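Local coordinates for protein beta 1-3 glucanase (Clostridium beijerinckii NCIMB 8052, PDB 5H4E) that probably hydrolyses beta-1,3-glucans, as expected of a glycoside hydrolase family 64 beta-1,3-glucanase domain, at residues Ile26-Val31 with Ser82-Ala87; Gly47-Met52 with Tyr88-Ile93; Ser228-Val233 with Gly275-Gln280; Ser235-His240 with Leu313-Trp318. One frame throughout, in Å; residues are numbered along the deposited sequence.

How the contacts relate
From the N terminus, 26-31 comes first and 47-52 second; the chain then returns through 82-87, closing contact 1, and runs straight on into 88-93, closing contact 2. The two loops therefore cross, and they touch where I30 packs on I89 and V31 on M52. Both tie strand 86-92, at one border of the five-stranded mixed sheet, to the eight-stranded antiparallel sheet. Contacts 3 and 4 follow in series and likewise cross: 228-233 and 235-240 share helix 227-236, to which 275-280 and later 313-318 return, with V233 near L313. This second pair lies across the chain's centre, about 43 Å from contact 1 to contact 3 between centres.

Contact 1 (Ile26-Val31 with Ser82-Ala87); sequences IYWAIV and SQQSYA
Segments 26-31 and 82-87 run in roughly the same direction with their backbones well apart, I30 and A87 being 8.3 Å between CA atoms, and side chains fill the gap. The contact belongs to a passage between two beta-sheets: strand 79-80 pairs with 26-33, and the chain then leaves through this loop to join the five-stranded sheet as strand 86-92. W28 carries most of it. With chi1 at 66°, CG sits between the backbone N and the carbonyl carbon, and the indole extends toward the loop. Its NE1 donates to Q84 O over 2.8 Å, nearly straight at 168°, with the acceptor at the indole edge, close to the ring plane. The six-membered ring meanwhile receives A87 CB over one face, a CH-pi contact 3.9 Å from the ring centroid. I30 CD1 reaches the same methyl group, 3.5 Å from A87 CB, so the methyl meets aromatic face and aliphatic tip at roughly a right angle. The loop is braced from within: Q84 NE2 donates to Y86 O and also to L45 O, while Q84 CG lies over the Y86 ring. Y86 O approaches obliquely, 3.5 Å from W28 CZ2 on the NE1 side of the indole.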
# COMPACT_ATOMS: atom_id res chain seq x y z
N ILE A 26 -8.87 -17.68 10.74
CA ILE A 26 -8.72 -16.41 10.03
C ILE A 26 -9.27 -15.29 10.90
O ILE A 26 -10.39 -15.39 11.39
CB ILE A 26 -9.44 -16.45 8.67
CG1 ILE A 26 -8.83 -17.54 7.79
CG2 ILE A 26 -9.37 -15.09 7.98
CD1 ILE A 26 -9.61 -17.77 6.48
N TYR A 27 -8.48 -14.24 11.09
CA TYR A 27 -8.88 -13.14 11.96
C TYR A 27 -8.94 -11.83 11.21
O TYR A 27 -8.02 -11.51 10.47
CB TYR A 27 -7.91 -12.99 13.12
CG TYR A 27 -7.80 -14.22 14.00
CD1 TYR A 27 -8.39 -14.24 15.26
CD2 TYR A 27 -7.09 -15.34 13.58
CE1 TYR A 27 -8.30 -15.35 16.08
CE2 TYR A 27 -6.98 -16.48 14.41
CZ TYR A 27 -7.59 -16.46 15.66
OH TYR A 27 -7.50 -17.55 16.50
N TRP A 28 -9.99 -11.04 11.41
CA TRP A 28 -10.02 -9.71 10.81
C TRP A 28 -10.28 -8.60 11.83
O TRP A 28 -10.94 -8.82 12.85
CB TRP A 28 -11.06 -9.64 9.69
CG TRP A 28 -12.46 -9.79 10.17
CD1 TRP A 28 -13.17 -10.96 10.26
CD2 TRP A 28 -13.33 -8.75 10.61
NE1 TRP A 28 -14.44 -10.70 10.73
CE2 TRP A 28 -14.56 -9.36 10.96
CE3 TRP A 28 -13.20 -7.37 10.75
CZ2 TRP A 28 -15.63 -8.63 11.44
CZ3 TRP A 28 -14.28 -6.65 11.22
CH2 TRP A 28 -15.48 -7.28 11.56
N ALA A 29 -9.74 -7.42 11.53
CA ALA A 29 -10.01 -6.20 12.28
C ALA A 29 -9.97 -5.03 11.30
O ALA A 29 -9.16 -5.03 10.37
CB ALA A 29 -8.97 -6.00 13.40
N ILE A 30 -10.85 -4.05 11.48
CA ILE A 30 -10.77 -2.83 10.67
C ILE A 30 -10.45 -1.64 11.57
O ILE A 30 -11.17 -1.37 12.53
CB ILE A 30 -12.08 -2.53 9.92
CG1 ILE A 30 -12.43 -3.70 8.99
CG2 ILE A 30 -11.96 -1.24 9.13
CD1 ILE A 30 -13.81 -3.55 8.35
N VAL A 31 -9.38 -0.92 11.23
CA VAL A 31 -8.99 0.26 11.96
C VAL A 31 -8.92 1.44 11.00
O VAL A 31 -8.58 1.27 9.83
CB VAL A 31 -7.64 0.05 12.68
CG1 VAL A 31 -7.79 -1.03 13.72
CG2 VAL A 31 -6.56 -0.32 11.68
N SER A 82 -15.05 -17.39 11.70
CA SER A 82 -16.06 -18.34 12.13
C SER A 82 -17.11 -17.70 13.03
O SER A 82 -18.26 -18.13 13.03
CB SER A 82 -15.40 -19.54 12.82
OG SER A 82 -14.68 -19.13 13.97
N GLN A 83 -16.73 -16.67 13.79
CA GLN A 83 -17.69 -15.87 14.55
C GLN A 83 -18.51 -14.97 13.63
O GLN A 83 -19.73 -14.95 13.69
CB GLN A 83 -17.00 -15.01 15.61
CG GLN A 83 -17.96 -14.00 16.28
CD GLN A 83 -17.39 -13.34 17.54
OE1 GLN A 83 -16.22 -13.51 17.87
NE2 GLN A 83 -18.22 -12.57 18.23
N GLN A 84 -17.83 -14.21 12.77
CA GLN A 84 -18.50 -13.39 11.78
C GLN A 84 -17.56 -13.21 10.59
O GLN A 84 -16.45 -12.71 10.75
CB GLN A 84 -18.92 -12.04 12.35
CG GLN A 84 -19.76 -11.19 11.38
CD GLN A 84 -20.39 -9.99 12.05
OE1 GLN A 84 -21.14 -10.12 13.02
NE2 GLN A 84 -20.08 -8.79 11.55
N SER A 85 -18.00 -13.63 9.41
CA SER A 85 -17.11 -13.71 8.25
C SER A 85 -17.10 -12.43 7.43
O SER A 85 -16.39 -12.32 6.43
CB SER A 85 -17.53 -14.88 7.35
OG SER A 85 -18.82 -14.65 6.80
N TYR A 86 -17.90 -11.46 7.85
CA TYR A 86 -18.07 -10.22 7.11
C TYR A 86 -18.03 -9.04 8.08
O TYR A 86 -18.29 -9.19 9.27
CB TYR A 86 -19.40 -10.22 6.35
CG TYR A 86 -20.57 -10.49 7.27
CD1 TYR A 86 -20.98 -11.79 7.55
CD2 TYR A 86 -21.23 -9.44 7.92
CE1 TYR A 86 -22.04 -12.04 8.43
CE2 TYR A 86 -22.29 -9.68 8.80
CZ TYR A 86 -22.69 -10.98 9.04
OH TYR A 86 -23.73 -11.24 9.90
N ALA A 87 -17.71 -7.87 7.54
CA ALA A 87 -17.74 -6.62 8.27
C ALA A 87 -18.70 -5.63 7.61
O ALA A 87 -18.86 -5.63 6.39
CB ALA A 87 -16.34 -6.03 8.34

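Contact 2 (Gly47-Met52 with Tyr88-Ile93); sequences GNLIPM and YIPKII
G47 and L49 lean on Y88, P90 and I92 in a contact without conventional hydrogen bonds between the segments. At its start the backbones come close: G47 CA makes a CA-H...O contact of 3.3 Å with Y88 O, in a turn with a positive phi (90°) that suits glycine. G47 O in turn lies against the proline ring, 3.2 Å from P90 CD. The rest is the work of L49. Its CB points toward the other segment, and chi1 of -59° sets CG anti to the carbonyl carbon, 3.8 Å from P90 CG. There the chain forks. L49 CD1 reaches the backbone at K91 O, 3.7 Å away, whereas L49 CD2 touches two apolar groups, 3.7 Å from P90 CG and 3.8 Å from I92 CD1. I92 meets it with its CG1 branch, extended anti to the backbone N. G47 O and the L49 isobutyl group both bear on the proline ring from neighbouring directions. Strand 49-51 lies along strand 40-43, whose V41 and V43 also pack on L49, with D34 and P35 close by; the backbones of I89 and I92 hydrogen-bond to those of V9 in strand 9-16 and W143 in strand 136-144.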
# COMPACT_ATOMS: atom_id res chain seq x y z
N GLY A 47 -20.75 -2.38 12.58
CA GLY A 47 -20.41 -1.22 11.77
C GLY A 47 -20.23 0.10 12.49
O GLY A 47 -20.06 1.14 11.86
N ASN A 48 -20.26 0.08 13.82
CA ASN A 48 -20.02 1.29 14.59
C ASN A 48 -18.54 1.66 14.67
O ASN A 48 -17.68 0.78 14.81
CB ASN A 48 -20.57 1.13 16.02
CG ASN A 48 -22.04 0.85 16.03
OD1 ASN A 48 -22.84 1.72 15.69
ND2 ASN A 48 -22.42 -0.36 16.43
N LEU A 49 -18.23 2.95 14.59
CA LEU A 49 -16.83 3.38 14.71
C LEU A 49 -16.51 3.65 16.18
O LEU A 49 -16.78 4.73 16.69
CB LEU A 49 -16.56 4.62 13.86
CG LEU A 49 -16.85 4.47 12.37
CD1 LEU A 49 -16.35 5.69 11.60
CD2 LEU A 49 -16.23 3.18 11.82
N ILE A 50 -15.94 2.65 16.86
CA ILE A 50 -15.62 2.79 18.29
C ILE A 50 -14.26 3.44 18.47
O ILE A 50 -13.25 2.90 18.01
CB ILE A 50 -15.59 1.44 19.01
CG1 ILE A 50 -16.82 0.60 18.66
CG2 ILE A 50 -15.51 1.65 20.51
CD1 ILE A 50 -18.14 1.25 19.06
N PRO A 51 -14.21 4.59 19.16
CA PRO A 51 -12.93 5.27 19.38
C PRO A 51 -11.89 4.37 20.03
O PRO A 51 -12.22 3.65 20.97
CB PRO A 51 -13.30 6.43 20.31
CG PRO A 51 -14.75 6.69 20.01
CD PRO A 51 -15.33 5.33 19.77
N MET A 52 -10.66 4.38 19.53
CA MET A 52 -9.60 3.68 20.24
C MET A 52 -9.26 4.44 21.51
O MET A 52 -9.19 5.67 21.53
CB MET A 52 -8.34 3.55 19.38
CG MET A 52 -8.47 2.68 18.16
SD MET A 52 -6.87 2.53 17.36
CE MET A 52 -7.35 1.86 15.78
N TYR A 88 -19.35 -4.80 8.42
CA TYR A 88 -20.07 -3.63 7.91
C TYR A 88 -19.21 -2.40 8.10
O TYR A 88 -18.64 -2.24 9.17
CB TYR A 88 -21.40 -3.41 8.64
CG TYR A 88 -22.38 -4.55 8.57
CD1 TYR A 88 -23.06 -4.84 7.39
CD2 TYR A 88 -22.66 -5.32 9.70
CE1 TYR A 88 -23.98 -5.86 7.33
CE2 TYR A 88 -23.57 -6.36 9.65
CZ TYR A 88 -24.23 -6.62 8.46
OH TYR A 88 -25.14 -7.64 8.38
N ILE A 89 -19.11 -1.54 7.09
CA ILE A 89 -18.50 -0.22 7.33
C ILE A 89 -19.46 0.90 6.97
O ILE A 89 -20.25 0.78 6.02
CB ILE A 89 -17.16 -0.00 6.53
CG1 ILE A 89 -17.37 -0.22 5.04
CG2 ILE A 89 -16.07 -0.91 7.05
CD1 ILE A 89 -16.28 0.43 4.20
N PRO A 90 -19.40 1.99 7.75
CA PRO A 90 -20.05 3.25 7.42
C PRO A 90 -19.03 4.10 6.69
O PRO A 90 -17.95 3.58 6.42
CB PRO A 90 -20.39 3.83 8.79
CG PRO A 90 -19.19 3.44 9.60
CD PRO A 90 -18.75 2.06 9.07
N LYS A 91 -19.35 5.35 6.37
CA LYS A 91 -18.34 6.28 5.86
C LYS A 91 -17.13 6.23 6.80
O LYS A 91 -17.30 6.16 8.02
CB LYS A 91 -18.88 7.70 5.76
CG LYS A 91 -20.05 7.88 4.79
CD LYS A 91 -19.60 7.81 3.36
CE LYS A 91 -20.75 8.17 2.40
NZ LYS A 91 -21.31 9.53 2.67
N ILE A 92 -15.93 6.24 6.23
CA ILE A 92 -14.71 6.05 7.03
C ILE A 92 -13.50 6.45 6.20
O ILE A 92 -13.51 6.33 4.97
CB ILE A 92 -14.58 4.57 7.52
CG1 ILE A 92 -13.48 4.43 8.58
CG2 ILE A 92 -14.35 3.62 6.35
CD1 ILE A 92 -13.45 3.04 9.25
N ILE A 93 -12.46 6.95 6.86
CA ILE A 93 -11.25 7.34 6.14
C ILE A 93 -9.99 6.67 6.68
O ILE A 93 -9.96 6.21 7.83
CB ILE A 93 -11.07 8.87 6.18
CG1 ILE A 93 -10.97 9.37 7.61
CG2 ILE A 93 -12.24 9.55 5.48
CD1 ILE A 93 -10.94 10.88 7.70

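Contact 3 (Ser228-Val233 with Gly275-Gln280); sequences SYINDV and GKPSTQ
This is a helix-to-loop packing contact, partly buried, in which I230 of helix 227-236 presses into the chain leading from strand 271-273 to helix 279-284, while a lysine-asparagine hydrogen bond lies on its exposed side. I230 and P277 are the nearest backbone pair, 7.3 Å between CA atoms. Both branches of I230 reach P277 O. CG2, anti to the backbone N, also lies tightly against the lysine chain, 3.5 Å from K276 CG, and touches the edge of the proline ring at P277 CD from 4.1 Å. CD1, at the end of the other branch, runs on along the backbone, 3.4 Å from P277 O and 3.9 Å from S278 O, so a hydrophobic side chain here lies alongside carbonyl oxygens. Farther out, K276 passes obliquely by I230 and bends at chi3 (69°), which brings its ammonium group to N231. K276 NZ donates to N231 OD1 over 2.8 Å, tilted 22° from the carbonyl plane, with the two side chains crossing at about a right angle. The following helix begins with a capping-box pattern: S278 is the N-cap, its OG takes a backbone N just beyond Q280, and its own N bonds to E281 OE1. T279 OG1 turns back to D227 OD1 and F226 N at the start of helix 227-236. That helix sends Y234 to G275 O and places I230 and V233 on F307, so the contact sits between helix 227-236, the N terminus of helix 279-284 and helix 294-309.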
# COMPACT_ATOMS: atom_id res chain seq x y z
N SER A 228 22.89 6.30 -9.82
CA SER A 228 23.47 6.69 -11.10
C SER A 228 22.38 7.15 -12.08
O SER A 228 22.58 8.11 -12.83
CB SER A 228 24.28 5.56 -11.70
OG SER A 228 24.73 5.95 -13.00
N TYR A 229 21.24 6.46 -12.05
CA TYR A 229 20.13 6.78 -12.95
C TYR A 229 19.57 8.13 -12.56
O TYR A 229 19.34 8.98 -13.42
CB TYR A 229 19.05 5.68 -12.88
CG TYR A 229 17.78 5.89 -13.72
CD1 TYR A 229 17.84 6.28 -15.06
CD2 TYR A 229 16.52 5.67 -13.16
CE1 TYR A 229 16.69 6.45 -15.81
CE2 TYR A 229 15.36 5.83 -13.91
CZ TYR A 229 15.45 6.22 -15.24
OH TYR A 229 14.31 6.40 -16.00
N ILE A 230 19.38 8.35 -11.26
CA ILE A 230 18.93 9.65 -10.77
C ILE A 230 19.87 10.76 -11.23
O ILE A 230 19.42 11.79 -11.73
CB ILE A 230 18.82 9.65 -9.22
CG1 ILE A 230 17.60 8.83 -8.78
CG2 ILE A 230 18.67 11.06 -8.70
CD1 ILE A 230 17.68 8.37 -7.36
N ASN A 231 21.17 10.52 -11.08
CA ASN A 231 22.19 11.47 -11.52
C ASN A 231 22.09 11.77 -13.01
O ASN A 231 22.10 12.94 -13.40
CB ASN A 231 23.60 10.93 -11.19
CG ASN A 231 23.92 11.03 -9.70
OD1 ASN A 231 23.41 11.89 -9.00
ND2 ASN A 231 24.79 10.13 -9.21
N ASP A 232 21.97 10.72 -13.84
CA ASP A 232 21.87 10.89 -15.29
C ASP A 232 20.67 11.74 -15.65
O ASP A 232 20.75 12.65 -16.48
CB ASP A 232 21.77 9.54 -16.01
CG ASP A 232 23.05 8.76 -15.98
OD1 ASP A 232 24.11 9.36 -15.71
OD2 ASP A 232 23.01 7.54 -16.25
N VAL A 233 19.54 11.42 -15.01
CA VAL A 233 18.28 12.09 -15.29
C VAL A 233 18.31 13.56 -14.89
O VAL A 233 17.90 14.43 -15.66
CB VAL A 233 17.09 11.36 -14.58
CG1 VAL A 233 15.85 12.24 -14.56
CG2 VAL A 233 16.81 10.03 -15.26
N GLY A 275 15.14 19.48 -4.43
CA GLY A 275 16.26 18.58 -4.25
C GLY A 275 16.29 17.42 -5.23
O GLY A 275 15.39 17.25 -6.07
N LYS A 276 17.35 16.63 -5.11
CA LYS A 276 17.54 15.43 -5.91
C LYS A 276 17.29 14.21 -5.03
O LYS A 276 17.87 14.09 -3.94
CB LYS A 276 18.95 15.41 -6.49
CG LYS A 276 19.29 14.13 -7.21
CD LYS A 276 20.61 14.23 -7.96
CE LYS A 276 21.79 14.32 -7.02
NZ LYS A 276 23.05 14.43 -7.80
N PRO A 277 16.41 13.30 -5.48
CA PRO A 277 15.98 12.19 -4.61
C PRO A 277 17.06 11.14 -4.32
O PRO A 277 17.94 10.91 -5.15
CB PRO A 277 14.82 11.55 -5.39
CG PRO A 277 15.10 11.88 -6.82
CD PRO A 277 15.77 13.24 -6.81
N SER A 278 16.98 10.53 -3.14
CA SER A 278 17.77 9.36 -2.84
C SER A 278 17.10 8.13 -3.43
O SER A 278 15.96 8.20 -3.91
CB SER A 278 17.92 9.17 -1.33
OG SER A 278 16.64 8.98 -0.75
N THR A 279 17.80 7.01 -3.38
CA THR A 279 17.23 5.72 -3.75
C THR A 279 16.02 5.41 -2.87
O THR A 279 15.01 4.88 -3.35
CB THR A 279 18.31 4.61 -3.67
OG1 THR A 279 19.13 4.67 -4.84
CG2 THR A 279 17.70 3.22 -3.59
N GLN A 280 16.10 5.77 -1.59
CA GLN A 280 15.00 5.48 -0.66
C GLN A 280 13.79 6.34 -0.99
O GLN A 280 12.67 5.87 -0.91
CB GLN A 280 15.42 5.72 0.79
CG GLN A 280 16.44 4.71 1.32
CD GLN A 280 17.80 4.87 0.67
OE1 GLN A 280 18.34 5.98 0.62
NE2 GLN A 280 18.34 3.78 0.16

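Contact 4 (Ser235-His240 with Leu313-Trp318); sequences SYYATH and LDPAHW
A single leucine methyl serves two consecutive tyrosines: L313 CD2 lies 3.6 Å from Y236 CD2 and 3.9 Å from Y237 CE2, approaching both rings obliquely. The tyrosines differ in their first torsion, CG of Y236 being anti to the backbone N (chi1 -175°) and that of Y237 anti to the carbonyl carbon (chi1 -78°), and this lets both rings, on helix 227-236 and the residue that follows, come to the same methyl. Y237 reaches farther. Its hydroxyl lies over the backbone of the other segment, OH being 3.5 Å from L313 CA and 3.8 Å from P315 CD, and its hydrogen bond goes to M312 O, just before L313. Y236 is held on the side of its own segment by H240, whose imidazole lies face to face with the phenol ring while ND1 donates to Y236 O over 2.9 Å. That same carbonyl accepts T239 N from the opposite face of its plane. In the loop, H317 ND1 donates to D314 OD2 over 2.6 Å, on the syn side of the carboxylate, and P315 packs on L242 and F244 of strand 242-246. Between the two segments themselves the attraction is therefore apolar, methyl against aromatic ring, at a surface site; polar bonding serves instead to shape each partner, and the Y237 hydroxyl ties Y237 to the chain entering the loop.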
# COMPACT_ATOMS: atom_id res chain seq x y z
N SER A 235 21.01 15.38 -14.62
CA SER A 235 22.01 15.99 -15.50
C SER A 235 21.39 16.28 -16.87
O SER A 235 21.56 17.37 -17.43
CB SER A 235 23.22 15.07 -15.63
OG SER A 235 24.19 15.57 -16.53
N TYR A 236 20.66 15.30 -17.39
CA TYR A 236 19.98 15.43 -18.67
C TYR A 236 19.00 16.60 -18.68
O TYR A 236 19.04 17.43 -19.58
CB TYR A 236 19.27 14.12 -19.02
CG TYR A 236 18.65 14.12 -20.40
CD1 TYR A 236 19.44 13.89 -21.53
CD2 TYR A 236 17.30 14.38 -20.58
CE1 TYR A 236 18.89 13.91 -22.81
CE2 TYR A 236 16.73 14.40 -21.85
CZ TYR A 236 17.53 14.16 -22.96
OH TYR A 236 16.97 14.19 -24.22
N TYR A 237 18.13 16.67 -17.67
CA TYR A 237 17.05 17.65 -17.65
C TYR A 237 17.52 19.02 -17.16
O TYR A 237 16.71 19.95 -17.04
CB TYR A 237 15.87 17.13 -16.80
CG TYR A 237 15.02 16.11 -17.55
CD1 TYR A 237 14.52 16.40 -18.81
CD2 TYR A 237 14.77 14.84 -17.02
CE1 TYR A 237 13.77 15.47 -19.52
CE2 TYR A 237 14.01 13.91 -17.72
CZ TYR A 237 13.51 14.23 -18.97
OH TYR A 237 12.77 13.33 -19.69
N ALA A 238 18.81 19.17 -16.91
CA ALA A 238 19.37 20.50 -16.70
C ALA A 238 19.31 21.31 -18.00
O ALA A 238 19.15 22.53 -17.97
CB ALA A 238 20.80 20.42 -16.21
N THR A 239 19.40 20.63 -19.13
CA THR A 239 19.40 21.32 -20.42
C THR A 239 18.34 20.81 -21.40
O THR A 239 18.28 21.27 -22.53
CB THR A 239 20.78 21.21 -21.08
OG1 THR A 239 21.15 19.83 -21.19
CG2 THR A 239 21.82 21.92 -20.24
N HIS A 240 17.52 19.86 -20.97
CA HIS A 240 16.38 19.42 -21.77
C HIS A 240 15.10 19.61 -20.96
O HIS A 240 15.15 19.68 -19.74
CB HIS A 240 16.53 17.97 -22.22
CG HIS A 240 17.76 17.71 -23.03
ND1 HIS A 240 19.00 17.51 -22.46
CD2 HIS A 240 17.95 17.64 -24.37
CE1 HIS A 240 19.90 17.33 -23.41
NE2 HIS A 240 19.29 17.40 -24.58
N LEU A 313 13.11 9.40 -18.88
CA LEU A 313 13.56 10.00 -20.15
C LEU A 313 12.56 9.82 -21.29
O LEU A 313 12.85 10.18 -22.43
CB LEU A 313 14.91 9.42 -20.55
CG LEU A 313 16.01 9.67 -19.51
CD1 LEU A 313 17.29 8.93 -19.84
CD2 LEU A 313 16.28 11.16 -19.35
N ASP A 314 11.39 9.27 -21.00
CA ASP A 314 10.37 9.05 -22.04
C ASP A 314 8.98 9.45 -21.55
O ASP A 314 8.10 8.59 -21.44
CB ASP A 314 10.38 7.58 -22.50
CG ASP A 314 9.53 7.33 -23.75
OD1 ASP A 314 9.17 8.30 -24.46
OD2 ASP A 314 9.26 6.16 -24.04
N PRO A 315 8.78 10.74 -21.25
CA PRO A 315 7.48 11.20 -20.73
C PRO A 315 6.28 10.91 -21.64
O PRO A 315 5.18 10.72 -21.12
CB PRO A 315 7.68 12.71 -20.57
CG PRO A 315 8.80 13.05 -21.51
CD PRO A 315 9.72 11.86 -21.43
N ALA A 316 6.46 10.87 -22.95
CA ALA A 316 5.34 10.58 -23.85
C ALA A 316 4.69 9.22 -23.53
O ALA A 316 3.53 9.00 -23.84
CB ALA A 316 5.79 10.62 -25.31
N HIS A 317 5.45 8.33 -22.89
CA HIS A 317 4.97 6.97 -22.65
C HIS A 317 4.77 6.64 -21.18
O HIS A 317 4.70 5.47 -20.79
CB HIS A 317 5.95 5.97 -23.27
CG HIS A 317 5.93 5.98 -24.77
ND1 HIS A 317 7.07 6.11 -25.53
CD2 HIS A 317 4.90 5.89 -25.65
CE1 HIS A 317 6.75 6.09 -26.82
NE2 HIS A 317 5.44 5.96 -26.92
N TRP A 318 4.65 7.68 -20.36
CA TRP A 318 4.40 7.48 -18.94
C TRP A 318 3.09 6.74 -18.68
O TRP A 318 2.92 6.11 -17.64
CB TRP A 318 4.41 8.83 -18.22
CG TRP A 318 5.79 9.33 -17.94
CD1 TRP A 318 6.97 8.76 -18.34
CD2 TRP A 318 6.15 10.48 -17.17
NE1 TRP A 318 8.04 9.49 -17.88
CE2 TRP A 318 7.56 10.56 -17.16
CE3 TRP A 318 5.41 11.45 -16.50
CZ2 TRP A 318 8.25 11.58 -16.50
CZ3 TRP A 318 6.09 12.47 -15.84
CH2 TRP A 318 7.49 12.52 -15.84